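Local coordinates for RmpA (PDB 3BJV), which probably serves as the cytoplasmic IIA component of an ascorbate-specific phosphotransferase system, relaying phosphate for the uptake and phosphorylation of ascorbate, at residues Phe123-Asp126 and Glu130-Val133; His11-Gly16 and Glu139-Met144; Glu24-Ser29 and Ala46-Thr51. All coordinates share one frame; numbering follows the deposited sequence.

Contact 1. Residues Phe123-Asp126 and Glu130-Val133; sequences FELD and ERLV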
ATOM      1  N   PHE A 123      -5.412  -9.624   6.121  1.00 11.61           N
ATOM      2  CA  PHE A 123      -5.487 -10.538   5.024  1.00 11.54           C
ATOM      3  C   PHE A 123      -4.333 -11.519   4.934  1.00 12.06           C
ATOM      4  O   PHE A 123      -4.443 -12.515   4.257  1.00 11.31           O
ATOM      5  CB  PHE A 123      -5.716  -9.791   3.718  1.00 11.37           C
ATOM      6  CG  PHE A 123      -7.104  -9.273   3.593  1.00 12.84           C
ATOM      7  CD1 PHE A 123      -8.148 -10.129   3.210  1.00  9.44           C
ATOM      8  CD2 PHE A 123      -7.394  -7.935   3.890  1.00 12.17           C
ATOM      9  CE1 PHE A 123      -9.449  -9.650   3.122  1.00 10.95           C
ATOM     10  CE2 PHE A 123      -8.697  -7.446   3.802  1.00 12.91           C
ATOM     11  CZ  PHE A 123      -9.733  -8.309   3.418  1.00 11.89           C
ATOM     12  N   GLU A 124      -3.243 -11.275   5.640  1.00 13.22           N
ATOM     13  CA  GLU A 124      -2.184 -12.297   5.708  1.00 14.47           C
ATOM     14  C   GLU A 124      -2.312 -13.355   6.819  1.00 15.23           C
ATOM     15  O   GLU A 124      -1.400 -14.162   7.006  1.00 16.30           O
ATOM     16  CB  GLU A 124      -0.815 -11.636   5.778  1.00 13.82           C
ATOM     17  CG  GLU A 124      -0.484 -10.896   4.468  1.00 15.63           C
ATOM     18  CD  GLU A 124       0.903 -10.337   4.460  1.00 15.32           C
ATOM     19  OE1 GLU A 124       1.577 -10.329   5.537  1.00 13.02           O
ATOM     20  OE2 GLU A 124       1.310  -9.902   3.366  1.00 13.15           O
ATOM     21  N   LEU A 125      -3.388 -13.326   7.597  1.00 15.72           N
ATOM     22  CA  LEU A 125      -3.661 -14.421   8.522  1.00 16.10           C
ATOM     23  C   LEU A 125      -3.894 -15.675   7.682  1.00 16.89           C
ATOM     24  O   LEU A 125      -4.235 -15.568   6.488  1.00 15.74           O
ATOM     25  CB  LEU A 125      -4.912 -14.107   9.320  1.00 15.05           C
ATOM     26  CG  LEU A 125      -4.694 -12.974  10.290  1.00 15.26           C
ATOM     27  CD1 LEU A 125      -6.014 -12.583  10.970  1.00 14.55           C
ATOM     28  CD2 LEU A 125      -3.601 -13.345  11.287  1.00 12.09           C
ATOM     29  N   ASP A 126      -3.758 -16.855   8.266  1.00 18.29           N
ATOM     30  CA  ASP A 126      -4.027 -18.055   7.456  1.00 20.78           C
ATOM     31  C   ASP A 126      -5.480 -18.195   7.065  1.00 20.16           C
ATOM     32  O   ASP A 126      -6.346 -17.953   7.859  1.00 21.11           O
ATOM     33  CB  ASP A 126      -3.466 -19.349   8.087  1.00 22.17           C
ATOM     34  CG  ASP A 126      -2.280 -19.920   7.243  1.00 29.63           C
ATOM     35  OD1 ASP A 126      -2.516 -20.915   6.485  1.00 31.16           O
ATOM     36  OD2 ASP A 126      -1.143 -19.306   7.286  1.00 33.81           O
ATOM     37  N   GLU A 130     -11.236 -17.185   3.646  1.00 16.26           N
ATOM     38  CA  GLU A 130     -12.182 -18.219   4.018  1.00 16.75           C
ATOM     39  C   GLU A 130     -12.715 -18.029   5.435  1.00 15.83           C
ATOM     40  O   GLU A 130     -13.826 -18.395   5.740  1.00 16.14           O
ATOM     41  CB  GLU A 130     -11.485 -19.570   3.920  1.00 16.51           C
ATOM     42  CG  GLU A 130     -12.146 -20.722   4.642  1.00 17.53           C
ATOM     43  CD  GLU A 130     -11.379 -22.062   4.435  1.00 20.31           C
ATOM     44  OE1 GLU A 130     -11.243 -22.534   3.250  1.00 25.05           O
ATOM     45  OE2 GLU A 130     -10.911 -22.627   5.452  1.00 21.07           O
ATOM     46  N   ARG A 131     -11.894 -17.503   6.322  1.00 15.71           N
ATOM     47  CA  ARG A 131     -12.315 -17.317   7.672  1.00 15.92           C
ATOM     48  C   ARG A 131     -13.244 -16.074   7.739  1.00 15.39           C
ATOM     49  O   ARG A 131     -14.320 -16.150   8.337  1.00 16.22           O
ATOM     50  CB  ARG A 131     -11.109 -17.243   8.603  1.00 15.07           C
ATOM     51  CG  ARG A 131     -10.321 -18.575   8.712  1.00 18.36           C
ATOM     52  CD  ARG A 131      -8.902 -18.397   9.393  1.00 17.27           C
ATOM     53  NE  ARG A 131      -9.078 -17.844  10.728  1.00 20.85           N
ATOM     54  CZ  ARG A 131      -8.186 -17.135  11.404  1.00 21.00           C
ATOM     55  NH1 ARG A 131      -6.993 -16.864  10.882  1.00 22.75           N
ATOM     56  NH2 ARG A 131      -8.509 -16.705  12.619  1.00 19.84           N
ATOM     57  N   LEU A 132     -12.879 -14.980   7.069  1.00 13.67           N
ATOM     58  CA  LEU A 132     -13.738 -13.764   7.000  1.00 12.88           C
ATOM     59  C   LEU A 132     -15.163 -14.029   6.502  1.00 12.64           C
ATOM     60  O   LEU A 132     -16.150 -13.566   7.097  1.00 12.46           O
ATOM     61  CB  LEU A 132     -13.045 -12.704   6.154  1.00 12.62           C
ATOM     62  CG  LEU A 132     -11.981 -11.928   6.952  1.00 10.78           C
ATOM     63  CD1 LEU A 132     -11.266 -10.982   6.051  1.00 12.88           C
ATOM     64  CD2 LEU A 132     -12.669 -11.168   8.044  1.00  9.14           C
ATOM     65  N   VAL A 133     -15.237 -14.844   5.441  1.00 12.43           N
ATOM     66  CA  VAL A 133     -16.469 -15.310   4.821  1.00 11.46           C
ATOM     67  C   VAL A 133     -17.328 -16.205   5.780  1.00 11.51           C
ATOM     68  O   VAL A 133     -18.559 -16.195   5.713  1.00 10.98           O
ATOM     69  CB  VAL A 133     -16.139 -15.942   3.403  1.00 11.10           C
ATOM     70  CG1 VAL A 133     -17.296 -16.701   2.807  1.00 10.84           C
ATOM     71  CG2 VAL A 133     -15.710 -14.844   2.395  1.00 11.12           C
TER

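Contact 2. Residues His11-Gly16 and Glu139-Met144; sequences HSIRLG and EEVLAM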
ATOM      1  N   HIS A  11     -20.121   1.301  12.828  1.00 12.25           N
ATOM      2  CA  HIS A  11     -20.932   0.093  12.641  1.00 11.38           C
ATOM      3  C   HIS A  11     -20.848  -0.416  11.234  1.00 10.55           C
ATOM      4  O   HIS A  11     -21.886  -0.718  10.579  1.00 10.26           O
ATOM      5  CB  HIS A  11     -22.384   0.377  12.975  1.00 11.41           C
ATOM      6  CG  HIS A  11     -22.552   0.983  14.321  1.00 14.53           C
ATOM      7  ND1 HIS A  11     -22.617   2.356  14.518  1.00 15.85           N
ATOM      8  CD2 HIS A  11     -22.590   0.408  15.545  1.00 11.97           C
ATOM      9  CE1 HIS A  11     -22.756   2.578  15.811  1.00 18.68           C
ATOM     10  NE2 HIS A  11     -22.735   1.414  16.453  1.00 14.31           N
ATOM     11  N   SER A  12     -19.621  -0.525  10.760  1.00  8.77           N
ATOM     12  CA  SER A  12     -19.439  -0.718   9.360  1.00  8.26           C
ATOM     13  C   SER A  12     -18.995  -2.124   8.987  1.00  8.92           C
ATOM     14  O   SER A  12     -18.486  -2.326   7.875  1.00  9.90           O
ATOM     15  CB  SER A  12     -18.447   0.299   8.876  1.00  7.64           C
ATOM     16  OG  SER A  12     -17.282   0.134   9.639  1.00  8.16           O
ATOM     17  N   ILE A  13     -19.161  -3.086   9.893  1.00  8.40           N
ATOM     18  CA  ILE A  13     -19.026  -4.496   9.537  1.00  9.02           C
ATOM     19  C   ILE A  13     -20.411  -5.074   9.242  1.00  9.97           C
ATOM     20  O   ILE A  13     -21.265  -5.096  10.138  1.00 11.10           O
ATOM     21  CB  ILE A  13     -18.454  -5.358  10.661  1.00  8.96           C
ATOM     22  CG1 ILE A  13     -17.035  -4.925  11.016  1.00  7.50           C
ATOM     23  CG2 ILE A  13     -18.490  -6.809  10.202  1.00  7.10           C
ATOM     24  CD1 ILE A  13     -16.507  -5.606  12.216  1.00  6.31           C
ATOM     25  N   ARG A  14     -20.651  -5.494   7.992  1.00  9.12           N
ATOM     26  CA  ARG A  14     -21.959  -5.975   7.545  1.00  7.07           C
ATOM     27  C   ARG A  14     -21.667  -7.281   6.837  1.00  7.81           C
ATOM     28  O   ARG A  14     -20.991  -7.290   5.842  1.00  8.36           O
ATOM     29  CB  ARG A  14     -22.613  -4.959   6.589  1.00  7.04           C
ATOM     30  CG  ARG A  14     -22.701  -3.461   7.081  1.00  4.68           C
ATOM     31  CD  ARG A  14     -23.616  -3.215   8.354  1.00  6.79           C
ATOM     32  NE  ARG A  14     -23.665  -1.787   8.740  1.00  7.69           N
ATOM     33  CZ  ARG A  14     -24.553  -0.887   8.315  1.00  7.59           C
ATOM     34  NH1 ARG A  14     -24.456   0.379   8.714  1.00  8.45           N
ATOM     35  NH2 ARG A  14     -25.535  -1.228   7.492  1.00  6.64           N
ATOM     36  N   LEU A  15     -22.135  -8.406   7.357  1.00  8.39           N
ATOM     37  CA  LEU A  15     -21.712  -9.689   6.829  1.00  8.20           C
ATOM     38  C   LEU A  15     -22.804 -10.468   6.124  1.00  8.44           C
ATOM     39  O   LEU A  15     -24.010 -10.232   6.380  1.00  8.82           O
ATOM     40  CB  LEU A  15     -21.194 -10.524   7.989  1.00  8.68           C
ATOM     41  CG  LEU A  15     -20.099  -9.953   8.846  1.00  7.07           C
ATOM     42  CD1 LEU A  15     -20.100 -10.805  10.087  1.00  8.37           C
ATOM     43  CD2 LEU A  15     -18.716 -10.023   8.168  1.00  6.08           C
ATOM     44  N   GLY A  16     -22.385 -11.413   5.266  1.00  7.51           N
ATOM     45  CA  GLY A  16     -23.313 -12.303   4.563  1.00  7.90           C
ATOM     46  C   GLY A  16     -24.317 -11.621   3.621  1.00  9.76           C
ATOM     47  O   GLY A  16     -25.511 -11.998   3.554  1.00  9.20           O
ATOM     48  N   GLU A 139     -18.187  -9.286  16.193  1.00 11.42           N
ATOM     49  CA  GLU A 139     -17.233  -9.767  17.209  1.00 12.33           C
ATOM     50  C   GLU A 139     -16.229 -10.811  16.704  1.00 11.46           C
ATOM     51  O   GLU A 139     -15.067 -10.797  17.082  1.00 11.32           O
ATOM     52  CB  GLU A 139     -17.971 -10.309  18.454  1.00 13.81           C
ATOM     53  CG  GLU A 139     -18.563  -9.249  19.403  1.00 18.58           C
ATOM     54  CD  GLU A 139     -19.508  -8.232  18.711  1.00 26.08           C
ATOM     55  OE1 GLU A 139     -20.530  -8.640  18.093  1.00 28.34           O
ATOM     56  OE2 GLU A 139     -19.225  -7.008  18.800  1.00 31.19           O
ATOM     57  N   GLU A 140     -16.674 -11.687  15.822  1.00 10.82           N
ATOM     58  CA  GLU A 140     -15.785 -12.666  15.175  1.00 11.48           C
ATOM     59  C   GLU A 140     -14.712 -12.069  14.303  1.00 10.10           C
ATOM     60  O   GLU A 140     -13.576 -12.539  14.358  1.00 10.58           O
ATOM     61  CB  GLU A 140     -16.591 -13.694  14.361  1.00 11.26           C
ATOM     62  CG  GLU A 140     -17.272 -14.656  15.244  1.00 15.84           C
ATOM     63  CD  GLU A 140     -18.281 -15.541  14.521  1.00 23.45           C
ATOM     64  OE1 GLU A 140     -17.971 -16.148  13.471  1.00 23.48           O
ATOM     65  OE2 GLU A 140     -19.395 -15.658  15.061  1.00 30.20           O
ATOM     66  N   VAL A 141     -15.089 -11.064  13.492  1.00  9.18           N
ATOM     67  CA  VAL A 141     -14.178 -10.347  12.647  1.00  8.43           C
ATOM     68  C   VAL A 141     -13.153  -9.604  13.476  1.00  8.82           C
ATOM     69  O   VAL A 141     -11.970  -9.615  13.155  1.00  9.09           O
ATOM     70  CB  VAL A 141     -14.898  -9.322  11.675  1.00  8.89           C
ATOM     71  CG1 VAL A 141     -13.853  -8.400  10.964  1.00  7.18           C
ATOM     72  CG2 VAL A 141     -15.690 -10.017  10.661  1.00  6.46           C
ATOM     73  N   LEU A 142     -13.623  -8.924  14.508  1.00 10.00           N
ATOM     74  CA  LEU A 142     -12.737  -8.211  15.451  1.00 11.48           C
ATOM     75  C   LEU A 142     -11.796  -9.178  16.180  1.00 12.04           C
ATOM     76  O   LEU A 142     -10.634  -8.844  16.393  1.00 13.08           O
ATOM     77  CB  LEU A 142     -13.539  -7.433  16.482  1.00 10.71           C
ATOM     78  CG  LEU A 142     -14.441  -6.317  16.011  1.00 10.86           C
ATOM     79  CD1 LEU A 142     -15.330  -5.923  17.169  1.00 11.52           C
ATOM     80  CD2 LEU A 142     -13.614  -5.141  15.541  1.00  9.33           C
ATOM     81  N   ALA A 143     -12.245 -10.388  16.525  1.00 12.23           N
ATOM     82  CA  ALA A 143     -11.256 -11.350  17.056  1.00 12.14           C
ATOM     83  C   ALA A 143     -10.107 -11.584  16.037  1.00 12.14           C
ATOM     84  O   ALA A 143      -8.922 -11.523  16.413  1.00 12.53           O
ATOM     85  CB  ALA A 143     -11.909 -12.658  17.507  1.00 12.20           C
ATOM     86  N   MET A 144     -10.440 -11.768  14.763  1.00 11.28           N
ATOM     87  CA  MET A 144      -9.418 -11.752  13.700  1.00 12.08           C
ATOM     88  C   MET A 144      -8.538 -10.505  13.626  1.00 11.80           C
ATOM     89  O   MET A 144      -7.336 -10.608  13.417  1.00 10.58           O
ATOM     90  CB  MET A 144     -10.042 -11.986  12.335  1.00 11.92           C
ATOM     91  CG  MET A 144     -10.496 -13.423  12.154  1.00 12.47           C
ATOM     92  SD  MET A 144     -11.212 -13.726  10.523  1.00 15.30           S
ATOM     93  CE  MET A 144      -9.815 -13.519   9.410  1.00 16.41           C
TER

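Contact 3. Residues Glu24-Ser29 and Ala46-Thr51; sequences EAVKLS and AIIEST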
ATOM      1  N   GLU A  24     -22.938  -2.959  -7.259  1.00 10.02           N
ATOM      2  CA  GLU A  24     -23.663  -3.237  -6.041  1.00 11.82           C
ATOM      3  C   GLU A  24     -22.749  -3.596  -4.867  1.00 11.14           C
ATOM      4  O   GLU A  24     -22.944  -3.112  -3.756  1.00 11.95           O
ATOM      5  CB  GLU A  24     -24.701  -4.328  -6.195  1.00 11.57           C
ATOM      6  CG  GLU A  24     -25.276  -4.662  -4.820  1.00 16.28           C
ATOM      7  CD  GLU A  24     -26.764  -4.878  -4.836  1.00 24.21           C
ATOM      8  OE1 GLU A  24     -27.204  -5.832  -5.546  1.00 23.21           O
ATOM      9  OE2 GLU A  24     -27.472  -4.083  -4.129  1.00 26.19           O
ATOM     10  N   ALA A  25     -21.766  -4.439  -5.115  1.00 10.93           N
ATOM     11  CA  ALA A  25     -20.809  -4.852  -4.080  1.00 10.88           C
ATOM     12  C   ALA A  25     -20.145  -3.585  -3.508  1.00 10.51           C
ATOM     13  O   ALA A  25     -20.048  -3.387  -2.313  1.00  9.50           O
ATOM     14  CB  ALA A  25     -19.784  -5.813  -4.692  1.00  9.26           C
ATOM     15  N   VAL A  26     -19.735  -2.712  -4.413  1.00 11.19           N
ATOM     16  CA  VAL A  26     -19.118  -1.448  -4.052  1.00 11.69           C
ATOM     17  C   VAL A  26     -20.094  -0.560  -3.277  1.00 11.91           C
ATOM     18  O   VAL A  26     -19.728  -0.006  -2.264  1.00 12.43           O
ATOM     19  CB  VAL A  26     -18.507  -0.746  -5.299  1.00 11.10           C
ATOM     20  CG1 VAL A  26     -18.095   0.692  -4.978  1.00 11.17           C
ATOM     21  CG2 VAL A  26     -17.331  -1.551  -5.769  1.00 11.05           C
ATOM     22  N   LYS A  27     -21.331  -0.434  -3.735  1.00 12.51           N
ATOM     23  CA  LYS A  27     -22.332   0.323  -2.974  1.00 13.16           C
ATOM     24  C   LYS A  27     -22.447  -0.165  -1.493  1.00 12.65           C
ATOM     25  O   LYS A  27     -22.487   0.628  -0.546  1.00 12.94           O
ATOM     26  CB  LYS A  27     -23.699   0.196  -3.665  1.00 13.07           C
ATOM     27  CG  LYS A  27     -24.814   1.005  -2.960  1.00 14.62           C
ATOM     28  CD  LYS A  27     -26.175   0.473  -3.395  1.00 18.67           C
ATOM     29  CE  LYS A  27     -26.796  -0.372  -2.319  1.00 20.59           C
ATOM     30  NZ  LYS A  27     -27.939  -1.121  -2.837  1.00 22.68           N
ATOM     31  N   LEU A  28     -22.551  -1.473  -1.334  1.00 11.11           N
ATOM     32  CA  LEU A  28     -22.688  -2.078  -0.031  1.00 10.85           C
ATOM     33  C   LEU A  28     -21.542  -1.744   0.892  1.00 10.37           C
ATOM     34  O   LEU A  28     -21.749  -1.669   2.100  1.00 10.56           O
ATOM     35  CB  LEU A  28     -22.776  -3.587  -0.160  1.00  9.81           C
ATOM     36  CG  LEU A  28     -24.025  -4.123  -0.838  1.00 11.70           C
ATOM     37  CD1 LEU A  28     -23.828  -5.597  -0.993  1.00 11.26           C
ATOM     38  CD2 LEU A  28     -25.368  -3.803  -0.079  1.00  9.08           C
ATOM     39  N   SER A  29     -20.335  -1.564   0.352  1.00  9.70           N
ATOM     40  CA  SER A  29     -19.187  -1.382   1.231  1.00  9.64           C
ATOM     41  C   SER A  29     -19.025   0.073   1.714  1.00  9.72           C
ATOM     42  O   SER A  29     -18.383   0.366   2.706  1.00  9.23           O
ATOM     43  CB  SER A  29     -17.896  -1.986   0.610  1.00  8.91           C
ATOM     44  OG  SER A  29     -17.408  -1.240  -0.496  1.00  9.07           O
ATOM     45  N   ALA A  46     -17.815   8.568  -7.034  1.00  9.41           N
ATOM     46  CA  ALA A  46     -16.381   8.648  -7.371  1.00  9.43           C
ATOM     47  C   ALA A  46     -15.699   7.294  -7.574  1.00  9.19           C
ATOM     48  O   ALA A  46     -14.877   7.155  -8.475  1.00 10.50           O
ATOM     49  CB  ALA A  46     -15.608   9.473  -6.362  1.00  8.42           C
ATOM     50  N   ILE A  47     -16.019   6.319  -6.729  1.00  9.46           N
ATOM     51  CA  ILE A  47     -15.345   5.015  -6.755  1.00  8.46           C
ATOM     52  C   ILE A  47     -15.772   4.384  -8.043  1.00  9.41           C
ATOM     53  O   ILE A  47     -14.934   3.860  -8.772  1.00  9.68           O
ATOM     54  CB  ILE A  47     -15.692   4.127  -5.507  1.00  8.19           C
ATOM     55  CG1 ILE A  47     -14.902   4.586  -4.290  1.00  5.40           C
ATOM     56  CG2 ILE A  47     -15.269   2.699  -5.696  1.00  6.10           C
ATOM     57  CD1 ILE A  47     -15.592   4.171  -2.950  1.00  8.04           C
ATOM     58  N   ILE A  48     -17.075   4.491  -8.347  1.00  9.34           N
ATOM     59  CA  ILE A  48     -17.635   3.901  -9.562  1.00  9.21           C
ATOM     60  C   ILE A  48     -17.095   4.543 -10.811  1.00  9.56           C
ATOM     61  O   ILE A  48     -16.663   3.851 -11.705  1.00  9.37           O
ATOM     62  CB  ILE A  48     -19.217   3.848  -9.537  1.00 10.29           C
ATOM     63  CG1 ILE A  48     -19.702   2.794  -8.507  1.00 11.50           C
ATOM     64  CG2 ILE A  48     -19.770   3.568 -10.922  1.00  8.48           C
ATOM     65  CD1 ILE A  48     -21.076   2.371  -8.724  1.00 18.56           C
ATOM     66  N   GLU A  49     -17.154   5.866 -10.896  1.00  9.58           N
ATOM     67  CA  GLU A  49     -16.515   6.579 -12.022  1.00 10.34           C
ATOM     68  C   GLU A  49     -15.046   6.312 -12.190  1.00  9.88           C
ATOM     69  O   GLU A  49     -14.605   6.146 -13.329  1.00 10.55           O
ATOM     70  CB  GLU A  49     -16.741   8.102 -11.954  1.00 10.01           C
ATOM     71  CG  GLU A  49     -18.203   8.460 -11.986  1.00 13.51           C
ATOM     72  CD  GLU A  49     -18.888   7.904 -13.213  1.00 17.67           C
ATOM     73  OE1 GLU A  49     -18.447   8.333 -14.294  1.00 23.86           O
ATOM     74  OE2 GLU A  49     -19.817   7.039 -13.118  1.00 18.08           O
ATOM     75  N   SER A  50     -14.277   6.272 -11.093  1.00  9.50           N
ATOM     76  CA  SER A  50     -12.850   5.905 -11.187  1.00  9.20           C
ATOM     77  C   SER A  50     -12.621   4.491 -11.662  1.00  9.07           C
ATOM     78  O   SER A  50     -11.715   4.227 -12.422  1.00 10.86           O
ATOM     79  CB  SER A  50     -12.146   6.112  -9.864  1.00  9.04           C
ATOM     80  OG  SER A  50     -12.128   7.501  -9.591  1.00 10.53           O
ATOM     81  N   THR A  51     -13.449   3.576 -11.213  1.00  9.00           N
ATOM     82  CA  THR A  51     -13.366   2.198 -11.596  1.00  9.27           C
ATOM     83  C   THR A  51     -13.663   2.030 -13.091  1.00 11.46           C
ATOM     84  O   THR A  51     -12.903   1.312 -13.783  1.00 10.86           O
ATOM     85  CB  THR A  51     -14.336   1.346 -10.774  1.00  7.79           C
ATOM     86  OG1 THR A  51     -13.978   1.462  -9.399  1.00  8.29           O
ATOM     87  CG2 THR A  51     -14.234  -0.050 -11.154  1.00  6.20           C
TER

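Contact 1. Residues Phe123-Asp126 and Glu130-Val133
The turn that joins helix 108-123 to the short helix 128-133, within the three-layer alpha/beta sandwich of this EIIA domain, is bridged by Arg131 and Leu132 reaching back to Asp126 and Phe123. Only three residues separate the two segments, so the contact closes a tight connection between consecutive helices. At its buried end, Leu132 CD1 lies 3.7 Å from Phe123 CE1, the two side chains crossing at about a right angle, with the methyl group oblique to the ring. Val99 and Leu101 of strand 96-104 also touch Phe123, which places this end against the sheet. The more exposed end is polar. Arg131 bends at its third torsion (chi3 59°), folding the guanidinium back toward the turn, where Leu125 CB lies 3.8 Å from Arg131 NH1. Arg131 NH2 forms a salt bridge with Glu147 of helix 138-147, so one guanidinium links the turn to a third helix, with NH1 and NH2 held by different partners, which should restrict its rotation. On the turn's side the grip is a single long but straight hydrogen bond: Arg131 NH1 donates to Asp126 O at 3.3 Å, with an N-H...O angle of 177° and the oxygen in the guanidinium plane.

Contact 2. Residues His11-Gly16 and Glu139-Met144
Strand 13-15 and helix 139-144 pass with their axes 9.9 Å apart at closest approach and their chain directions at 117°, and Ile13 and Val141 have the nearest CA atoms, 8.2 Å apart. No hydrogen bond spans this gap; the contact is made by aliphatic side chains. Ile13 and Leu15, two residues apart on the extended strand, both point toward the helix, and both meet Val141. Ile13 and Val141 approach tip to tip: Ile13 CD1 is 4.1 Å from Val141 CG1 and equally close to the CB of that valine. The valine's second methyl serves the other strand residue, with Val141 CG2 3.9 Å from Leu15 CD2 as the two side chains slide past each other in opposite directions. The rotamer explains this division, because CG1 of Val141 stands anti to its own backbone N (chi1 170°) and CG2 anti to the carbonyl carbon, turning one branch to each partner. Leu142 adds a looser touch, its CG lying 4.4 Å from Ile13 CD1. Phe7 of helix 3-10 packs on both Ile13 and Leu142, and Leu82 of the parallel neighbour strand 79-85 touches Leu15 and Val141, extending the apolar layer. Just before the strand, His11, the first residue beyond helix 3-10, has positive phi and completes a Schellman motif at the helix's C-terminal end. Its carbonyl is taken up by Arg14, whose NE donates to His11 O at 2.8 Å in the guanidinium plane, while Arg14 NH1 forms a salt bridge with Glu35. Alternate strand residues thus serve different surroundings, and helix 138-147, running steeply across strand 13-15, covers Ile13 and Leu15 as part of an outer helical layer packed on the sheet, consistent with an alpha/beta three-layer sandwich.

Contact 3. Residues Glu24-Ser29 and Ala46-Thr51
Val26 CG1 and Ile47 CG2 meet at 3.5 Å, a close methyl-to-methyl approach between two buried side chains that cross obliquely. Both methyls stand anti to the backbone N of their own residue (chi1 169° for the valine), and both residues direct their CB toward the partner helix. Beside this pair the packing is looser: Ile48, partly exposed, brings its CG1 only to 4.4 Å from Val26 CG1. These contacts join helix 22-36 to helix 42-54, consecutive helices of the three-layer alpha/beta sandwich. Val30 of the first helix also touches Ile47, while Ala25 and Ser29 turn to Leu100 of strand 96-104, so helix 22-36 presents one side to the sheet and an adjoining side to helix 42-54. Hydroxyls within each helix bond to its own carbonyls. Thr51 OG1 donates to Ile47 O at 2.7 Å from above the carbonyl plane, and Thr51 N reaches the same oxygen from the opposite face; Tyr58 OH is a further partner of the threonine hydroxyl. Val26 O likewise accepts from Ser29 N and Ser29 OG, but here both donors come from one face, the hydroxyl at 3.2 Å. Away from the apolar pair, on the more exposed side of helix 22-36, Lys27 NZ makes a salt bridge with Glu24 OE2 at 3.3 Å, the ammonium nitrogen meeting OE2 on the anti side of the carboxylate, 15° out of its plane.

Contacts 1 and 2 adjoin, their centres 12 Å apart, and share the layer formed by the successive helices 128-133 and 138-147. Met144 makes the joint: its CE lies 3.6 Å from Leu132 CG, and its backbone O is 3.4 Å from Leu125 CD1. Contact 3 lies on the opposite side of the chain's centre, with its centre about 21 Å from that of contact 2 and about 23 Å from that of contact 1. Neither is touched by it, the nearest atoms being about 5 Å and 11 Å away respectively. Strand 13-17 and helix 22-36 follow each other in the chain across a short connection, and residues 11-16 and 139-144 bracket both other contacts.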